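Local coordinates for protein probable acetyltransferase (Bacillus subtilis, PDB 1NSL) that is a putative N-acetyltransferase of the GNAT family that may acetylate ribosomal proteins and forms homohexamers and homodimers, at residues F123-V137 with H168-W180. Numbering follows the deposited sequence.
Sequences FEELELNRVAICAAV and HDLVYYSLLKREW
K177 runs back along F123, its CB lying over one face of the phenyl ring, 3.8 Å from the centroid. With CG anti to the backbone N (chi1 169°) and the chain extended beyond it, K177 NZ reaches F123 O at 2.9 Å, tying the last turn of helix 110-124 to the type I turn L176-E179 that closes strand 166-176. The ring's edge meets L175 O in plane, F123 CZ to L175 O 3.5 Å, while F123 CD2 sits above the W180 indole, offset toward its rim; the phenyl and the six-membered ring of W180 are inclined at 56°. Strands 130-136 and 166-176 pair antiparallel as neighbours in the mixed sheet of the GNAT fold; the ladder is prolonged at one end by K177 N to N129 O (2.8 Å, nearly straight) and at the other by V137 N to D169 O. V131, I133 and A135 exchange paired backbone bonds with L175, Y173 and V171; these side chains share one face, where helix 140-149 packs on I133, A135, V171 and Y173. On the other face C134 CB lies over the centre of the Y172 ring, 3.8 Å from its centroid, and C134 SG makes a sulfur-aromatic contact at 4.4 Å from the same centroid. R130, extended, passes NH1 beside S174 CB to a salt bridge with E154, and the same nitrogen donates to R158 O of a second subunit.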
loop_
_atom_site.group_PDB
_atom_site.type_symbol
_atom_site.label_atom_id
_atom_site.label_comp_id
_atom_site.label_asym_id
_atom_site.label_seq_id
_atom_site.Cartn_x
_atom_site.Cartn_y
_atom_site.Cartn_z
ATOM N N PHE C 123 -2.538 -8.515 31.379
ATOM C CA PHE C 123 -3.463 -9.477 31.985
ATOM C C PHE C 123 -4.883 -8.999 32.144
ATOM O O PHE C 123 -5.787 -9.829 32.286
ATOM C CB PHE C 123 -2.991 -9.902 33.369
ATOM C CG PHE C 123 -1.770 -10.778 33.374
ATOM C CD1 PHE C 123 -1.562 -11.756 32.415
ATOM C CD2 PHE C 123 -0.819 -10.627 34.331
ATOM C CE1 PHE C 123 -0.417 -12.539 32.444
ATOM C CE2 PHE C 123 0.278 -11.409 34.347
ATOM C CZ PHE C 123 0.470 -12.359 33.418
ATOM N N GLU C 124 -5.146 -7.699 32.172
ATOM C CA GLU C 124 -6.547 -7.283 32.439
ATOM C C GLU C 124 -7.179 -6.517 31.300
ATOM O O GLU C 124 -8.113 -5.782 31.532
ATOM C CB GLU C 124 -6.616 -6.355 33.653
ATOM C CG GLU C 124 -6.757 -6.983 35.031
ATOM C CD GLU C 124 -6.587 -5.959 36.176
ATOM O OE1 GLU C 124 -6.544 -4.720 35.944
ATOM O OE2 GLU C 124 -6.483 -6.382 37.342
ATOM N N GLU C 125 -6.666 -6.634 30.084
ATOM C CA GLU C 125 -7.211 -5.875 28.958
ATOM C C GLU C 125 -7.011 -6.647 27.666
ATOM O O GLU C 125 -7.907 -6.751 26.856
ATOM C CB GLU C 125 -6.514 -4.517 28.846
ATOM C CG GLU C 125 -6.753 -3.588 30.029
ATOM C CD GLU C 125 -8.123 -2.903 29.969
ATOM O OE1 GLU C 125 -8.541 -2.486 28.859
ATOM O OE2 GLU C 125 -8.792 -2.775 31.024
ATOM N N LEU C 126 -5.812 -7.148 27.421
ATOM C CA LEU C 126 -5.675 -7.977 26.243
ATOM C C LEU C 126 -6.102 -9.340 26.741
ATOM O O LEU C 126 -6.319 -10.275 25.943
ATOM C CB LEU C 126 -4.268 -7.990 25.698
ATOM C CG LEU C 126 -3.684 -6.608 25.503
ATOM C CD1 LEU C 126 -2.249 -6.701 24.964
ATOM C CD2 LEU C 126 -4.543 -5.800 24.602
ATOM N N GLU C 127 -6.241 -9.409 28.071
ATOM C CA GLU C 127 -6.630 -10.626 28.758
ATOM C C GLU C 127 -5.742 -11.806 28.425
ATOM O O GLU C 127 -6.262 -12.917 28.311
ATOM C CB GLU C 127 -8.050 -10.992 28.383
ATOM C CG GLU C 127 -9.045 -10.065 29.031
ATOM C CD GLU C 127 -10.461 -10.383 28.645
ATOM O OE1 GLU C 127 -10.689 -11.144 27.665
ATOM O OE2 GLU C 127 -11.351 -9.858 29.335
ATOM N N LEU C 128 -4.440 -11.573 28.260
ATOM C CA LEU C 128 -3.494 -12.630 27.956
ATOM C C LEU C 128 -3.358 -13.533 29.129
ATOM O O LEU C 128 -3.639 -13.142 30.258
ATOM C CB LEU C 128 -2.075 -12.072 27.733
ATOM C CG LEU C 128 -1.985 -11.081 26.585
ATOM C CD1 LEU C 128 -0.578 -10.952 26.156
ATOM C CD2 LEU C 128 -2.860 -11.599 25.457
ATOM N N ASN C 129 -2.809 -14.711 28.865
ATOM C CA ASN C 129 -2.603 -15.687 29.913
ATOM C C ASN C 129 -1.140 -15.754 30.322
ATOM O O ASN C 129 -0.792 -15.953 31.484
ATOM C CB ASN C 129 -3.105 -17.054 29.469
ATOM C CG ASN C 129 -2.987 -18.081 30.544
ATOM O OD1 ASN C 129 -2.191 -19.025 30.438
ATOM N ND2 ASN C 129 -3.772 -17.913 31.605
ATOM N N ARG C 130 -0.268 -15.520 29.379
ATOM C CA ARG C 130 1.122 -15.726 29.669
ATOM C C ARG C 130 1.881 -14.451 29.340
ATOM O O ARG C 130 1.529 -13.742 28.450
ATOM C CB ARG C 130 1.571 -16.912 28.809
ATOM C CG ARG C 130 3.047 -17.055 28.605
ATOM C CD ARG C 130 3.479 -18.261 27.767
ATOM N NE ARG C 130 4.875 -18.054 27.362
ATOM C CZ ARG C 130 5.907 -18.486 28.060
ATOM N NH1 ARG C 130 5.688 -19.174 29.169
ATOM N NH2 ARG C 130 7.141 -18.252 27.655
ATOM N N VAL C 131 2.896 -14.091 30.071
ATOM C CA VAL C 131 3.702 -12.983 29.593
ATOM C C VAL C 131 5.142 -13.399 29.802
ATOM O O VAL C 131 5.463 -13.993 30.862
ATOM C CB VAL C 131 3.382 -11.727 30.327
ATOM C CG1 VAL C 131 4.528 -10.855 30.343
ATOM C CG2 VAL C 131 2.249 -11.047 29.611
ATOM N N ALA C 132 6.026 -13.198 28.827
ATOM C CA ALA C 132 7.403 -13.614 29.127
ATOM C C ALA C 132 8.378 -12.489 29.026
ATOM O O ALA C 132 8.078 -11.445 28.431
ATOM C CB ALA C 132 7.834 -14.745 28.245
ATOM N N ILE C 133 9.545 -12.687 29.606
ATOM C CA ILE C 133 10.621 -11.744 29.437
ATOM C C ILE C 133 11.891 -12.535 29.215
ATOM O O ILE C 133 12.157 -13.527 29.891
ATOM C CB ILE C 133 10.819 -10.922 30.692
ATOM C CG1 ILE C 133 9.813 -9.779 30.804
ATOM C CG2 ILE C 133 12.235 -10.360 30.756
ATOM C CD1 ILE C 133 9.833 -9.141 32.248
ATOM N N CYS C 134 12.718 -12.117 28.276
ATOM C CA CYS C 134 13.934 -12.851 28.151
ATOM C C CYS C 134 15.147 -11.941 28.219
ATOM O O CYS C 134 15.015 -10.728 28.174
ATOM C CB CYS C 134 13.862 -13.778 26.967
ATOM S SG CYS C 134 14.281 -13.027 25.482
ATOM N N ALA C 135 16.330 -12.491 28.389
ATOM C CA ALA C 135 17.459 -11.598 28.536
ATOM C C ALA C 135 18.740 -12.349 28.421
ATOM O O ALA C 135 18.775 -13.585 28.569
ATOM C CB ALA C 135 17.413 -10.924 29.869
ATOM N N ALA C 136 19.800 -11.598 28.216
ATOM C CA ALA C 136 21.079 -12.225 28.048
ATOM C C ALA C 136 21.480 -12.765 29.354
ATOM O O ALA C 136 21.416 -12.096 30.356
ATOM C CB ALA C 136 22.079 -11.240 27.566
ATOM N N VAL C 137 21.909 -14.012 29.321
ATOM C CA VAL C 137 22.290 -14.814 30.504
ATOM C C VAL C 137 23.105 -14.103 31.537
ATOM O O VAL C 137 22.945 -14.328 32.768
ATOM C CB VAL C 137 23.080 -16.068 30.070
ATOM C CG1 VAL C 137 24.191 -16.316 30.966
ATOM C CG2 VAL C 137 22.201 -17.243 30.154
ATOM N N HIS C 168 25.712 -15.692 22.781
ATOM C CA HIS C 168 25.454 -15.819 24.212
ATOM C C HIS C 168 24.094 -16.434 24.338
ATOM O O HIS C 168 23.285 -16.331 23.441
ATOM C CB HIS C 168 25.325 -14.466 24.890
ATOM C CG HIS C 168 26.550 -13.623 24.829
ATOM N ND1 HIS C 168 27.565 -13.720 25.751
ATOM C CD2 HIS C 168 26.913 -12.644 23.977
ATOM C CE1 HIS C 168 28.515 -12.848 25.460
ATOM N NE2 HIS C 168 28.137 -12.175 24.389
ATOM N N ASP C 169 23.814 -17.051 25.474
ATOM C CA ASP C 169 22.519 -17.675 25.705
ATOM C C ASP C 169 21.517 -16.691 26.221
ATOM O O ASP C 169 21.805 -15.740 26.939
ATOM C CB ASP C 169 22.609 -18.807 26.724
ATOM C CG ASP C 169 23.419 -19.947 26.233
ATOM O OD1 ASP C 169 23.598 -20.010 25.016
ATOM O OD2 ASP C 169 23.931 -20.831 26.965
ATOM N N LEU C 170 20.299 -16.974 25.838
ATOM C CA LEU C 170 19.170 -16.240 26.279
ATOM C C LEU C 170 18.521 -17.104 27.358
ATOM O O LEU C 170 18.370 -18.319 27.196
ATOM C CB LEU C 170 18.261 -16.143 25.100
ATOM C CG LEU C 170 18.365 -14.922 24.218
ATOM C CD1 LEU C 170 17.142 -14.743 23.257
ATOM C CD2 LEU C 170 18.438 -13.806 25.244
ATOM N N VAL C 171 18.184 -16.513 28.486
ATOM C CA VAL C 171 17.357 -17.249 29.406
ATOM C C VAL C 171 15.910 -16.690 29.398
ATOM O O VAL C 171 15.720 -15.478 29.380
ATOM C CB VAL C 171 17.886 -17.150 30.768
ATOM C CG1 VAL C 171 18.017 -15.728 31.140
ATOM C CG2 VAL C 171 16.940 -17.830 31.696
ATOM N N TYR C 172 14.895 -17.558 29.404
ATOM C CA TYR C 172 13.527 -17.104 29.356
ATOM C C TYR C 172 12.927 -17.083 30.744
ATOM O O TYR C 172 13.316 -17.894 31.551
ATOM C CB TYR C 172 12.734 -18.082 28.498
ATOM C CG TYR C 172 12.907 -17.733 27.105
ATOM C CD1 TYR C 172 14.086 -17.997 26.468
ATOM C CD2 TYR C 172 11.971 -16.989 26.451
ATOM C CE1 TYR C 172 14.301 -17.567 25.167
ATOM C CE2 TYR C 172 12.180 -16.575 25.170
ATOM C CZ TYR C 172 13.346 -16.873 24.543
ATOM O OH TYR C 172 13.563 -16.454 23.273
ATOM N N TYR C 173 11.966 -16.176 30.981
ATOM C CA TYR C 173 11.175 -16.082 32.204
ATOM C C TYR C 173 9.676 -15.857 31.872
ATOM O O TYR C 173 9.386 -15.155 30.933
ATOM C CB TYR C 173 11.617 -14.884 33.023
ATOM C CG TYR C 173 12.967 -14.892 33.729
ATOM C CD1 TYR C 173 14.066 -14.335 33.130
ATOM C CD2 TYR C 173 13.110 -15.362 35.040
ATOM C CE1 TYR C 173 15.282 -14.254 33.769
ATOM C CE2 TYR C 173 14.351 -15.292 35.723
ATOM C CZ TYR C 173 15.440 -14.721 35.060
ATOM O OH TYR C 173 16.695 -14.636 35.647
ATOM N N SER C 174 8.726 -16.377 32.668
ATOM C CA SER C 174 7.297 -16.226 32.361
ATOM C C SER C 174 6.369 -16.111 33.576
ATOM O O SER C 174 6.583 -16.712 34.609
ATOM C CB SER C 174 6.805 -17.382 31.516
ATOM O OG SER C 174 7.041 -18.560 32.216
ATOM N N LEU C 175 5.304 -15.346 33.408
ATOM C CA LEU C 175 4.389 -15.119 34.460
ATOM C C LEU C 175 3.006 -15.584 33.979
ATOM O O LEU C 175 2.528 -15.179 32.926
ATOM C CB LEU C 175 4.444 -13.642 34.840
ATOM C CG LEU C 175 3.404 -13.174 35.868
ATOM C CD1 LEU C 175 3.259 -14.124 37.044
ATOM C CD2 LEU C 175 3.729 -11.796 36.352
ATOM N N LEU C 176 2.367 -16.478 34.737
ATOM C CA LEU C 176 1.077 -16.939 34.287
ATOM C C LEU C 176 0.024 -16.159 34.974
ATOM O O LEU C 176 0.046 -16.058 36.162
ATOM C CB LEU C 176 0.912 -18.402 34.552
ATOM C CG LEU C 176 2.044 -19.236 33.989
ATOM C CD1 LEU C 176 1.551 -20.577 33.589
ATOM C CD2 LEU C 176 2.652 -18.591 32.787
ATOM N N LYS C 177 -0.914 -15.609 34.225
ATOM C CA LYS C 177 -1.984 -14.797 34.807
ATOM C C LYS C 177 -2.686 -15.360 36.041
ATOM O O LYS C 177 -3.272 -14.595 36.772
ATOM C CB LYS C 177 -3.043 -14.449 33.762
ATOM C CG LYS C 177 -4.305 -13.847 34.372
ATOM C CD LYS C 177 -5.319 -13.514 33.327
ATOM C CE LYS C 177 -6.464 -12.669 33.892
ATOM N NZ LYS C 177 -7.373 -12.144 32.798
ATOM N N ARG C 178 -2.671 -16.669 36.265
ATOM C CA ARG C 178 -3.215 -17.195 37.504
ATOM C C ARG C 178 -2.210 -17.138 38.678
ATOM O O ARG C 178 -2.504 -17.644 39.759
ATOM C CB ARG C 178 -3.704 -18.622 37.321
ATOM C CG ARG C 178 -2.616 -19.661 37.303
ATOM C CD ARG C 178 -3.030 -21.019 36.714
ATOM N NE ARG C 178 -1.882 -21.921 36.744
ATOM C CZ ARG C 178 -1.169 -22.322 35.677
ATOM N NH1 ARG C 178 -1.519 -21.967 34.431
ATOM N NH2 ARG C 178 -0.116 -23.121 35.876
ATOM N N GLU C 179 -1.018 -16.561 38.483
ATOM C CA GLU C 179 -0.101 -16.433 39.601
ATOM C C GLU C 179 -0.036 -14.965 39.984
ATOM O O GLU C 179 1.020 -14.405 40.256
ATOM C CB GLU C 179 1.277 -16.997 39.293
ATOM C CG GLU C 179 1.306 -18.194 38.357
ATOM C CD GLU C 179 2.707 -18.451 37.760
ATOM O OE1 GLU C 179 2.923 -19.397 36.981
ATOM O OE2 GLU C 179 3.638 -17.686 38.034
ATOM N N TRP C 180 -1.211 -14.362 40.076
ATOM C CA TRP C 180 -1.327 -12.919 40.228
ATOM C C TRP C 180 -2.654 -12.679 40.919
ATOM O O TRP C 180 -3.392 -13.642 41.217
ATOM C CB TRP C 180 -1.373 -12.353 38.816
ATOM C CG TRP C 180 -0.963 -10.948 38.643
ATOM C CD1 TRP C 180 0.236 -10.371 39.020
ATOM C CD2 TRP C 180 -1.717 -9.912 38.021
ATOM N NE1 TRP C 180 0.264 -9.043 38.652
ATOM C CE2 TRP C 180 -0.933 -8.731 38.068
ATOM C CE3 TRP C 180 -3.003 -9.843 37.479
ATOM C CZ2 TRP C 180 -1.392 -7.523 37.616
ATOM C CZ3 TRP C 180 -3.460 -8.653 37.005
ATOM C CH2 TRP C 180 -2.660 -7.499 37.074
#